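Long-range contacts in uncharacterized protein PH0321 (Pyrococcus horikoshii, PDB 3BS4), which is of unknown function but probably has a RecA-type core, as a KaiC-like domain protein, and binds an unidentified peptide in the crystal: residues R33-L38 with F186-G191; F55-P60 with G143-M148. All blocks are in the same frame, centred on the assembly; numbering follows the deposited sequence.

Contact 1 of 2, residues R33-L38 with F186-G191; sequences RGKDIL and FWLWEG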
loop_
_atom_site.group_PDB
_atom_site.type_symbol
_atom_site.label_atom_id
_atom_site.label_comp_id
_atom_site.label_asym_id
_atom_site.label_seq_id
_atom_site.Cartn_x
_atom_site.Cartn_y
_atom_site.Cartn_z
ATOM N N ARG A 33 3.232 14.513 4.850
ATOM C CA ARG A 33 3.538 13.943 3.539
ATOM C C ARG A 33 4.045 12.495 3.603
ATOM O O ARG A 33 4.777 12.052 2.725
ATOM C CB ARG A 33 4.515 14.835 2.768
ATOM C CG ARG A 33 3.869 16.139 2.323
ATOM C CD ARG A 33 4.865 17.075 1.657
ATOM N NE ARG A 33 5.429 16.494 0.436
ATOM C CZ ARG A 33 6.470 16.992 -0.225
ATOM N NH1 ARG A 33 7.079 18.098 0.200
ATOM N NH2 ARG A 33 6.902 16.377 -1.314
ATOM N N GLY A 34 3.644 11.748 4.636
ATOM C CA GLY A 34 3.967 10.320 4.688
ATOM C C GLY A 34 3.471 9.569 3.459
ATOM O O GLY A 34 4.069 8.594 3.023
ATOM N N LYS A 35 2.371 10.032 2.891
ATOM C CA LYS A 35 1.843 9.437 1.664
ATOM C C LYS A 35 2.869 9.528 0.538
ATOM O O LYS A 35 3.045 8.588 -0.247
ATOM C CB LYS A 35 0.521 10.131 1.289
ATOM C CG LYS A 35 -0.094 9.774 -0.045
ATOM C CD LYS A 35 -1.535 10.283 -0.164
ATOM C CE LYS A 35 -1.705 11.765 0.215
ATOM N NZ LYS A 35 -3.121 12.226 0.038
ATOM N N ASP A 36 3.573 10.654 0.475
ATOM C CA ASP A 36 4.609 10.833 -0.554
ATOM C C ASP A 36 5.795 9.893 -0.353
ATOM O O ASP A 36 6.442 9.497 -1.324
ATOM C CB ASP A 36 5.105 12.281 -0.583
ATOM C CG ASP A 36 4.138 13.221 -1.274
ATOM O OD1 ASP A 36 3.291 12.741 -2.079
ATOM O OD2 ASP A 36 4.261 14.452 -1.035
ATOM N N ILE A 37 6.083 9.515 0.897
ATOM C CA ILE A 37 7.143 8.535 1.154
ATOM C C ILE A 37 6.708 7.194 0.550
ATOM O O ILE A 37 7.499 6.509 -0.116
ATOM C CB ILE A 37 7.471 8.381 2.661
ATOM C CG1 ILE A 37 8.068 9.690 3.197
ATOM C CG2 ILE A 37 8.445 7.245 2.873
ATOM C CD1 ILE A 37 8.271 9.681 4.675
ATOM N N LEU A 38 5.438 6.833 0.762
ATOM C CA LEU A 38 4.939 5.578 0.208
ATOM C C LEU A 38 4.928 5.590 -1.320
ATOM O O LEU A 38 5.300 4.576 -1.937
ATOM C CB LEU A 38 3.549 5.224 0.746
ATOM C CG LEU A 38 3.135 3.791 0.386
ATOM C CD1 LEU A 38 4.214 2.773 0.752
ATOM C CD2 LEU A 38 1.872 3.405 1.067
ATOM N N PHE A 186 2.143 -3.130 1.402
ATOM C CA PHE A 186 2.139 -1.842 2.098
ATOM C C PHE A 186 0.734 -1.313 2.161
ATOM O O PHE A 186 0.065 -1.205 1.145
ATOM C CB PHE A 186 3.003 -0.826 1.356
ATOM C CG PHE A 186 4.458 -1.168 1.339
ATOM C CD1 PHE A 186 5.330 -0.563 2.232
ATOM C CD2 PHE A 186 4.956 -2.070 0.407
ATOM C CE1 PHE A 186 6.706 -0.861 2.208
ATOM C CE2 PHE A 186 6.336 -2.390 0.390
ATOM C CZ PHE A 186 7.196 -1.768 1.298
ATOM N N TRP A 187 0.296 -0.977 3.367
ATOM C CA TRP A 187 -0.997 -0.333 3.567
ATOM C C TRP A 187 -0.746 1.110 3.953
ATOM O O TRP A 187 0.093 1.378 4.804
ATOM C CB TRP A 187 -1.735 -0.984 4.745
ATOM C CG TRP A 187 -2.357 -2.286 4.408
ATOM C CD1 TRP A 187 -2.349 -2.905 3.181
ATOM C CD2 TRP A 187 -3.144 -3.111 5.272
ATOM N NE1 TRP A 187 -3.075 -4.079 3.237
ATOM C CE2 TRP A 187 -3.582 -4.220 4.505
ATOM C CE3 TRP A 187 -3.510 -3.035 6.626
ATOM C CZ2 TRP A 187 -4.361 -5.255 5.052
ATOM C CZ3 TRP A 187 -4.283 -4.069 7.167
ATOM C CH2 TRP A 187 -4.706 -5.150 6.372
ATOM N N LEU A 188 -1.508 2.031 3.377
ATOM C CA LEU A 188 -1.450 3.420 3.813
ATOM C C LEU A 188 -2.688 3.723 4.659
ATOM O O LEU A 188 -3.791 3.357 4.278
ATOM C CB LEU A 188 -1.405 4.353 2.590
ATOM C CG LEU A 188 -1.340 5.864 2.873
ATOM C CD1 LEU A 188 -0.050 6.241 3.657
ATOM C CD2 LEU A 188 -1.437 6.672 1.593
ATOM N N TRP A 189 -2.517 4.442 5.768
ATOM C CA TRP A 189 -3.682 4.921 6.518
ATOM C C TRP A 189 -3.510 6.416 6.737
ATOM O O TRP A 189 -2.521 6.822 7.328
ATOM C CB TRP A 189 -3.809 4.209 7.879
ATOM C CG TRP A 189 -5.026 4.639 8.665
ATOM C CD1 TRP A 189 -5.170 5.774 9.391
ATOM C CD2 TRP A 189 -6.256 3.911 8.798
ATOM N NE1 TRP A 189 -6.438 5.826 9.967
ATOM C CE2 TRP A 189 -7.123 4.695 9.602
ATOM C CE3 TRP A 189 -6.723 2.696 8.286
ATOM C CZ2 TRP A 189 -8.431 4.280 9.927
ATOM C CZ3 TRP A 189 -8.030 2.291 8.593
ATOM C CH2 TRP A 189 -8.857 3.076 9.414
ATOM N N GLU A 190 -4.466 7.214 6.240
ATOM C CA GLU A 190 -4.377 8.680 6.303
ATOM C C GLU A 190 -5.236 9.203 7.436
ATOM O O GLU A 190 -6.457 9.026 7.418
ATOM C CB GLU A 190 -4.811 9.284 4.956
ATOM C CG GLU A 190 -3.922 8.802 3.812
ATOM C CD GLU A 190 -4.265 9.412 2.463
ATOM O OE1 GLU A 190 -4.166 10.650 2.300
ATOM O OE2 GLU A 190 -4.596 8.651 1.552
ATOM N N GLY A 191 -4.595 9.836 8.412
ATOM C CA GLY A 191 -5.320 10.471 9.527
ATOM C C GLY A 191 -5.561 9.522 10.681
ATOM O O GLY A 191 -4.836 8.531 10.862
#
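Lys35 reaches from the first turn of helix 34-47 to Glu190, at the end of strand 184-190, and closes a salt bridge with NZ 2.9 Å from OE1 of Glu190. The ammonium meets that oxygen on its syn side but 29° out of the carboxylate plane. Lys35 gets there by a bend at its third torsion (chi3 50°), which turns an otherwise extended chain toward the acid; its CD lies 3.6 Å from OE1 of Glu190, so methylene as well as ammonium packs on the carboxylate. NZ also has a hydrogen-bond partner in Tyr59 OH, while Glu190 OE2 is shared by Tyr59 OH and Ser147 OG. Both carboxylate oxygens are thus engaged. The amide of Lys35 is taken by Glu27 OE2.

Below this polar end the contact is apolar. CG of Lys35 lies 3.8 Å from CD2 of Leu188. Leu38, one helical turn on, divides its methyls: CD2 comes 3.7 Å from CB of Leu188, the two side chains lying alongside one another and pointing opposite ways, while CD1 approaches CD1 of Phe186 obliquely at 3.8 Å. The helix and strand segments run nearly antiparallel (164°, axes 9.5 Å apart). Arg33 NE donates at 2.8 Å to Asp36 OD2, which uses its anti lone pair and lies close to the guanidinium plane; Asp36 OD1 pairs with Arg70.

Gly34 and Lys35, at the start of the helix that follows strand 22-27 through a short loop, are consistent with the position of a P-loop in RecA-type folds, where the usual Ser or Thr after the lysine is here Asp36. The chemistry implies that in this crystal the ammonium is paired with a carboxylate and a tyrosine hydroxyl over an apolar layer.

Contact 2 of 2, residues F55-P60 with G143-M148; sequences FSISYP and GFAISM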
loop_
_atom_site.group_PDB
_atom_site.type_symbol
_atom_site.label_atom_id
_atom_site.label_comp_id
_atom_site.label_asym_id
_atom_site.label_seq_id
_atom_site.Cartn_x
_atom_site.Cartn_y
_atom_site.Cartn_z
ATOM N N PHE A 55 -4.255 -1.671 -4.808
ATOM C CA PHE A 55 -5.683 -1.543 -4.499
ATOM C C PHE A 55 -5.938 -0.063 -4.367
ATOM O O PHE A 55 -5.562 0.560 -3.372
ATOM C CB PHE A 55 -6.013 -2.311 -3.215
ATOM C CG PHE A 55 -5.644 -3.762 -3.318
ATOM C CD1 PHE A 55 -6.537 -4.672 -3.887
ATOM C CD2 PHE A 55 -4.378 -4.186 -2.951
ATOM C CE1 PHE A 55 -6.186 -6.020 -4.020
ATOM C CE2 PHE A 55 -4.007 -5.519 -3.090
ATOM C CZ PHE A 55 -4.923 -6.438 -3.627
ATOM N N SER A 56 -6.524 0.511 -5.415
ATOM C CA SER A 56 -6.659 1.963 -5.498
ATOM C C SER A 56 -8.018 2.347 -4.953
ATOM O O SER A 56 -9.001 2.363 -5.678
ATOM C CB SER A 56 -6.484 2.410 -6.944
ATOM O OG SER A 56 -6.458 3.816 -6.998
ATOM N N ILE A 57 -8.055 2.588 -3.639
ATOM C CA ILE A 57 -9.293 2.689 -2.872
ATOM C C ILE A 57 -9.765 4.138 -2.754
ATOM O O ILE A 57 -10.963 4.417 -2.857
ATOM C CB ILE A 57 -9.060 2.116 -1.442
ATOM C CG1 ILE A 57 -8.683 0.612 -1.499
ATOM C CG2 ILE A 57 -10.272 2.355 -0.517
ATOM C CD1 ILE A 57 -7.758 0.157 -0.363
ATOM N N SER A 58 -8.818 5.048 -2.529
ATOM C CA SER A 58 -9.149 6.385 -2.043
ATOM C C SER A 58 -9.198 7.484 -3.090
ATOM O O SER A 58 -9.811 8.539 -2.823
ATOM C CB SER A 58 -8.177 6.810 -0.941
ATOM O OG SER A 58 -8.379 6.054 0.228
ATOM N N TYR A 59 -8.535 7.265 -4.233
ATOM C CA TYR A 59 -8.349 8.326 -5.235
ATOM C C TYR A 59 -8.800 7.875 -6.610
ATOM O O TYR A 59 -8.641 6.699 -6.966
ATOM C CB TYR A 59 -6.869 8.793 -5.289
ATOM C CG TYR A 59 -6.406 9.249 -3.936
ATOM C CD1 TYR A 59 -6.872 10.454 -3.407
ATOM C CD2 TYR A 59 -5.605 8.429 -3.134
ATOM C CE1 TYR A 59 -6.512 10.871 -2.144
ATOM C CE2 TYR A 59 -5.243 8.832 -1.861
ATOM C CZ TYR A 59 -5.705 10.057 -1.374
ATOM O OH TYR A 59 -5.386 10.516 -0.111
ATOM N N PRO A 60 -9.335 8.823 -7.396
ATOM C CA PRO A 60 -9.644 8.524 -8.793
ATOM C C PRO A 60 -8.387 8.053 -9.513
ATOM O O PRO A 60 -7.296 8.547 -9.245
ATOM C CB PRO A 60 -10.069 9.874 -9.365
ATOM C CG PRO A 60 -10.421 10.742 -8.187
ATOM C CD PRO A 60 -9.660 10.208 -7.011
ATOM N N GLY A 143 2.415 -5.421 -2.976
ATOM C CA GLY A 143 1.064 -4.849 -3.028
ATOM C C GLY A 143 1.043 -3.531 -2.287
ATOM O O GLY A 143 1.799 -3.330 -1.319
ATOM N N PHE A 144 0.201 -2.620 -2.770
ATOM C CA PHE A 144 -0.006 -1.323 -2.104
ATOM C C PHE A 144 -1.484 -1.065 -1.994
ATOM O O PHE A 144 -2.180 -1.176 -3.009
ATOM C CB PHE A 144 0.639 -0.204 -2.921
ATOM C CG PHE A 144 2.142 -0.285 -2.956
ATOM C CD1 PHE A 144 2.904 0.489 -2.093
ATOM C CD2 PHE A 144 2.796 -1.158 -3.830
ATOM C CE1 PHE A 144 4.295 0.406 -2.089
ATOM C CE2 PHE A 144 4.202 -1.248 -3.835
ATOM C CZ PHE A 144 4.946 -0.464 -2.965
ATOM N N ALA A 145 -1.979 -0.750 -0.792
ATOM C CA ALA A 145 -3.404 -0.374 -0.626
ATOM C C ALA A 145 -3.497 1.101 -0.228
ATOM O O ALA A 145 -3.079 1.473 0.883
ATOM C CB ALA A 145 -4.086 -1.256 0.439
ATOM N N ILE A 146 -4.034 1.904 -1.156
ATOM C CA ILE A 146 -4.032 3.351 -1.025
ATOM C C ILE A 146 -5.473 3.866 -1.093
ATOM O O ILE A 146 -6.033 4.029 -2.175
ATOM C CB ILE A 146 -3.175 4.038 -2.117
ATOM C CG1 ILE A 146 -1.784 3.384 -2.223
ATOM C CG2 ILE A 146 -3.066 5.533 -1.826
ATOM C CD1 ILE A 146 -0.980 3.784 -3.452
ATOM N N SER A 147 -6.103 4.086 0.061
ATOM C CA SER A 147 -5.596 3.828 1.395
ATOM C C SER A 147 -6.650 3.187 2.256
ATOM O O SER A 147 -7.840 3.197 1.897
ATOM C CB SER A 147 -5.402 5.202 2.083
ATOM O OG SER A 147 -4.480 6.001 1.347
ATOM N N MET A 148 -6.258 2.516 3.328
ATOM C CA MET A 148 -7.079 1.479 3.920
ATOM C C MET A 148 -8.096 2.365 4.716
ATOM O O MET A 148 -9.238 1.968 4.996
ATOM C CB MET A 148 -6.274 0.660 4.923
ATOM C CG MET A 148 -5.389 -0.400 4.261
ATOM S SD MET A 148 -6.334 -1.665 3.360
ATOM C CE MET A 148 -7.106 -2.492 4.793
HETATM O O HOH W 1 -6.298 5.416 -4.650
#
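Phe55 and Ala145 pair in parallel register, CA atoms 4.6 Å apart, and the backbone ladder is the tight part of this contact. Phe55 N donates to Phe144 O (2.8 Å), and Ile146 N donates to Phe55 O at 3.0 Å, nearly straight (169°). Where strand 51-56 ends, Ile146 O collects two amides: Ser58 N lies in the carbonyl plane, on a lone pair, whereas Ile57 N, 2.9 Å from Ile146 O, stands 44° above it. The peptide bond leading into Ser147 is a non-proline cis bond, as in RecA at what is probably the corresponding strand end. Ser58 OG, held beside its own N (chi1 -69°), accepts from Ser147 N at 3.0 Å. With an alanine here, the amide of Ser147 would probably lose its acceptor just after the cis bond. Ile57 packs behind, CD1 4.0 Å from Ala145 CB.

The looser part is where the strand pairing stops and one water takes over. Water 1 donates to Ser56 OG and to Ile146 O, 2.8 Å away, and accepts from Tyr59 N. Tyr59 is the partly exposed end; the approach of its ring edge to CG2 of Ile146 is doubtful, because Ile146 has a second conformer, and its OH joins the Glu190 and Lys35 pair.

Strand 141-146 lies between strands 51-56 and 184-190. On the face of Phe144 and Ile146 it meets helix 34-47, with Ser56 and Tyr59 touching helix 61-70; on the face of Phe55, helix 115-132 supplies Tyr119 for an edge-to-face ring contact.

Overall arrangement
The centres of contacts 1 and 2 are about 10 Å apart, and contact 2 is nested within the chain loop that contact 1 closes. Neighbouring strands 141-146 and 184-190 join them in one sheet. Glu190 of contact 1 links them: its OE2 is 2.6 Å from Tyr59 OH and 2.7 Å from Ser147 OG of contact 2, both probable hydrogen bonds. On the opposite sheet face from helix 34-47, Trp187 CG packs 3.6 Å from Met148 CG. The bound peptide lies on that side: Trp187 NE1 hydrogen-bonds its backbone, Phe55 meets an aromatic side chain of it, and Ile57 and Met148 pack against it.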